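Local coordinates for enoyl-CoA hydratase/isomerase family protein (Ruegeria pomeroyi, PDB 3L3S), which belongs to the enoyl-CoA hydratase/isomerase family of the crotonase superfamily and probably acts as a hydro-lyase, perhaps in fatty acid metabolism, at residues L100-I108 and P212-L220. Numbering follows the deposited sequence.
Sequences LAHCPKPTI and PLRRGLETL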
loop_
_atom_site.group_PDB
_atom_site.type_symbol
_atom_site.label_atom_id
_atom_site.label_comp_id
_atom_site.label_asym_id
_atom_site.label_seq_id
_atom_site.Cartn_x
_atom_site.Cartn_y
_atom_site.Cartn_z
ATOM N N LEU B 100 2.494 -7.911 19.761
ATOM C CA LEU B 100 1.556 -8.750 19.017
ATOM C C LEU B 100 1.773 -8.695 17.501
ATOM O O LEU B 100 1.645 -9.714 16.812
ATOM C CB LEU B 100 0.110 -8.372 19.387
ATOM C CG LEU B 100 -1.050 -9.134 18.735
ATOM C CD1 LEU B 100 -0.996 -10.608 19.128
ATOM C CD2 LEU B 100 -2.378 -8.510 19.111
ATOM N N ALA B 101 2.109 -7.513 16.989
ATOM C CA ALA B 101 2.360 -7.346 15.561
ATOM C C ALA B 101 3.743 -7.867 15.194
ATOM O O ALA B 101 3.918 -8.417 14.108
ATOM C CB ALA B 101 2.201 -5.900 15.150
ATOM N N HIS B 102 4.694 -7.739 16.124
ATOM C CA HIS B 102 6.078 -8.211 15.932
ATOM C C HIS B 102 6.292 -9.645 16.461
ATOM O O HIS B 102 7.431 -10.118 16.551
ATOM C CB HIS B 102 7.092 -7.271 16.610
ATOM C CG HIS B 102 7.349 -5.985 15.874
ATOM N ND1 HIS B 102 6.812 -5.699 14.636
ATOM C CD2 HIS B 102 8.085 -4.902 16.219
ATOM C CE1 HIS B 102 7.203 -4.497 14.253
ATOM N NE2 HIS B 102 7.976 -3.990 15.197
ATOM N N CYS B 103 5.197 -10.333 16.794
ATOM C CA CYS B 103 5.238 -11.707 17.306
ATOM C C CYS B 103 5.629 -12.687 16.194
ATOM O O CYS B 103 4.947 -12.760 15.178
ATOM C CB CYS B 103 3.874 -12.090 17.892
ATOM S SG CYS B 103 3.734 -13.773 18.550
ATOM N N PRO B 104 6.741 -13.440 16.373
ATOM C CA PRO B 104 7.247 -14.423 15.399
ATOM C C PRO B 104 6.242 -15.513 15.026
ATOM O O PRO B 104 6.271 -16.013 13.907
ATOM C CB PRO B 104 8.451 -15.024 16.116
ATOM C CG PRO B 104 8.921 -13.914 16.962
ATOM C CD PRO B 104 7.648 -13.384 17.534
ATOM N N LYS B 105 5.371 -15.870 15.974
ATOM C CA LYS B 105 4.332 -16.889 15.784
ATOM C C LYS B 105 3.075 -16.250 15.181
ATOM O O LYS B 105 2.721 -15.132 15.560
ATOM C CB LYS B 105 4.012 -17.572 17.120
ATOM C CG LYS B 105 5.180 -18.388 17.626
ATOM C CD LYS B 105 4.982 -18.966 18.993
ATOM C CE LYS B 105 6.342 -19.389 19.550
ATOM N NZ LYS B 105 6.213 -20.141 20.816
ATOM N N PRO B 106 2.416 -16.924 14.209
ATOM C CA PRO B 106 1.200 -16.396 13.562
ATOM C C PRO B 106 0.047 -16.073 14.498
ATOM O O PRO B 106 -0.256 -16.838 15.408
ATOM C CB PRO B 106 0.803 -17.510 12.600
ATOM C CG PRO B 106 2.086 -18.137 12.252
ATOM C CD PRO B 106 2.795 -18.207 13.584
ATOM N N THR B 107 -0.517 -14.883 14.316
ATOM C CA THR B 107 -1.648 -14.408 15.110
ATOM C C THR B 107 -2.859 -14.205 14.188
ATOM O O THR B 107 -2.758 -13.567 13.138
ATOM C CB THR B 107 -1.297 -13.114 15.866
ATOM O OG1 THR B 107 -0.957 -12.091 14.926
ATOM C CG2 THR B 107 -0.094 -13.346 16.813
ATOM N N ILE B 108 -3.977 -14.831 14.541
ATOM C CA ILE B 108 -5.209 -14.766 13.745
ATOM C C ILE B 108 -6.391 -14.259 14.563
ATOM O O ILE B 108 -6.684 -14.778 15.636
ATOM C CB ILE B 108 -5.593 -16.170 13.161
ATOM C CG1 ILE B 108 -4.447 -16.745 12.318
ATOM C CG2 ILE B 108 -6.860 -16.070 12.288
ATOM C CD1 ILE B 108 -4.466 -18.245 12.169
ATOM N N PRO B 212 11.485 -22.445 10.146
ATOM C CA PRO B 212 11.516 -21.538 8.990
ATOM C C PRO B 212 10.306 -20.601 8.949
ATOM O O PRO B 212 10.370 -19.534 8.333
ATOM C CB PRO B 212 11.458 -22.495 7.801
ATOM C CG PRO B 212 12.126 -23.675 8.278
ATOM C CD PRO B 212 11.521 -23.835 9.650
ATOM N N LEU B 213 9.213 -21.026 9.595
ATOM C CA LEU B 213 7.956 -20.273 9.664
ATOM C C LEU B 213 8.139 -19.018 10.508
ATOM O O LEU B 213 7.751 -17.930 10.085
ATOM C CB LEU B 213 6.855 -21.137 10.300
ATOM C CG LEU B 213 5.340 -21.008 10.083
ATOM C CD1 LEU B 213 4.655 -21.652 11.270
ATOM C CD2 LEU B 213 4.852 -19.589 9.935
ATOM N N ARG B 214 8.691 -19.191 11.709
ATOM C CA ARG B 214 8.913 -18.086 12.646
ATOM C C ARG B 214 9.983 -17.133 12.175
ATOM O O ARG B 214 9.793 -15.917 12.222
ATOM C CB ARG B 214 9.233 -18.613 14.035
ATOM C CG ARG B 214 8.031 -19.264 14.653
ATOM C CD ARG B 214 8.387 -20.159 15.793
ATOM N NE ARG B 214 7.316 -21.125 15.991
ATOM C CZ ARG B 214 7.286 -22.029 16.959
ATOM N NH1 ARG B 214 8.277 -22.100 17.845
ATOM N NH2 ARG B 214 6.265 -22.874 17.028
ATOM N N ARG B 215 11.063 -17.701 11.636
ATOM C CA ARG B 215 12.180 -16.929 11.100
ATOM C C ARG B 215 11.680 -16.182 9.848
ATOM O O ARG B 215 11.990 -15.014 9.653
ATOM C CB ARG B 215 13.331 -17.874 10.745
ATOM C CG ARG B 215 14.674 -17.215 10.505
ATOM C CD ARG B 215 15.436 -16.922 11.788
ATOM N NE ARG B 215 16.634 -16.134 11.503
ATOM C CZ ARG B 215 16.745 -14.824 11.722
ATOM N NH1 ARG B 215 15.733 -14.136 12.240
ATOM N NH2 ARG B 215 17.865 -14.192 11.399
ATOM N N GLY B 216 10.815 -16.846 9.081
ATOM C CA GLY B 216 10.249 -16.272 7.870
ATOM C C GLY B 216 9.280 -15.126 8.102
ATOM O O GLY B 216 9.300 -14.136 7.365
ATOM N N LEU B 217 8.456 -15.254 9.142
ATOM C CA LEU B 217 7.485 -14.225 9.510
ATOM C C LEU B 217 8.201 -13.017 10.093
ATOM O O LEU B 217 7.869 -11.879 9.761
ATOM C CB LEU B 217 6.490 -14.747 10.553
ATOM C CG LEU B 217 4.984 -14.490 10.370
ATOM C CD1 LEU B 217 4.298 -14.861 11.654
ATOM C CD2 LEU B 217 4.607 -13.050 9.994
ATOM N N GLU B 218 9.192 -13.279 10.943
ATOM C CA GLU B 218 9.978 -12.236 11.595
ATOM C C GLU B 218 10.728 -11.396 10.569
ATOM O O GLU B 218 10.666 -10.165 10.608
ATOM C CB GLU B 218 10.945 -12.853 12.603
ATOM C CG GLU B 218 11.612 -11.863 13.538
ATOM C CD GLU B 218 12.156 -12.528 14.782
ATOM O OE1 GLU B 218 12.938 -13.499 14.653
ATOM O OE2 GLU B 218 11.781 -12.091 15.892
ATOM N N THR B 219 11.329 -12.075 9.595
ATOM C CA THR B 219 12.083 -11.432 8.519
ATOM C C THR B 219 11.159 -10.578 7.636
ATOM O O THR B 219 11.534 -9.464 7.264
ATOM C CB THR B 219 12.831 -12.494 7.685
ATOM O OG1 THR B 219 13.705 -13.233 8.548
ATOM C CG2 THR B 219 13.655 -11.873 6.585
ATOM N N LEU B 220 9.936 -11.070 7.388
ATOM C CA LEU B 220 8.934 -10.364 6.570
ATOM C C LEU B 220 8.529 -9.023 7.189
ATOM O O LEU B 220 8.500 -8.004 6.499
ATOM C CB LEU B 220 7.700 -11.254 6.319
ATOM C CG LEU B 220 6.391 -10.741 5.683
ATOM C CD1 LEU B 220 6.612 -10.123 4.289
ATOM C CD2 LEU B 220 5.391 -11.892 5.608
#
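P104 and R214 touch, their CA atoms 4.9 Å apart, where the turn between helix 84-101 and strand 107-111 leans on helix 210-223 of the crotonase-like fold. P104 O points at the helix and receives a CA-H...O contact from R214 CA at 3.6 Å, with 153° at the hydrogen. L217 CD1 lies against the same oxygen at 3.2 Å.

Apolar contacts continue along the turn. On the side facing the helix, P106 CG touches two leucine methyls, L213 CD2 at 3.9 Å and L217 CD1 at 4.0 Å, while L205 of helix 194-207 also touches this proline. Both leucines also pack on L169 of a second subunit, so the cluster reaches the trimer interface.

Charged groups meet carbon at two places. Farther along the helix, P104 CG rests beside the carboxylate oxygen E218 OE2 at 3.6 Å, the two side chains running the same way. With CG anti to its carbonyl carbon (chi1 -67°) and the rest extended, K105 lays its aliphatic part obliquely against the R214 guanidinium, placing CE 3.7 Å above one face, near its rim. The like-charged K105 NZ and R214 NH1 stand 4.1 Å apart, but each side chain has its own acceptors: A45 O and V51 O hold the ammonium, and Q210 OE1 takes R214 NH2. Those oxygens probably soften the repulsion, leaving van der Waals packing of P104, P106 and the K105 chain, together with the R214 CA-H...O contact, to join turn and helix.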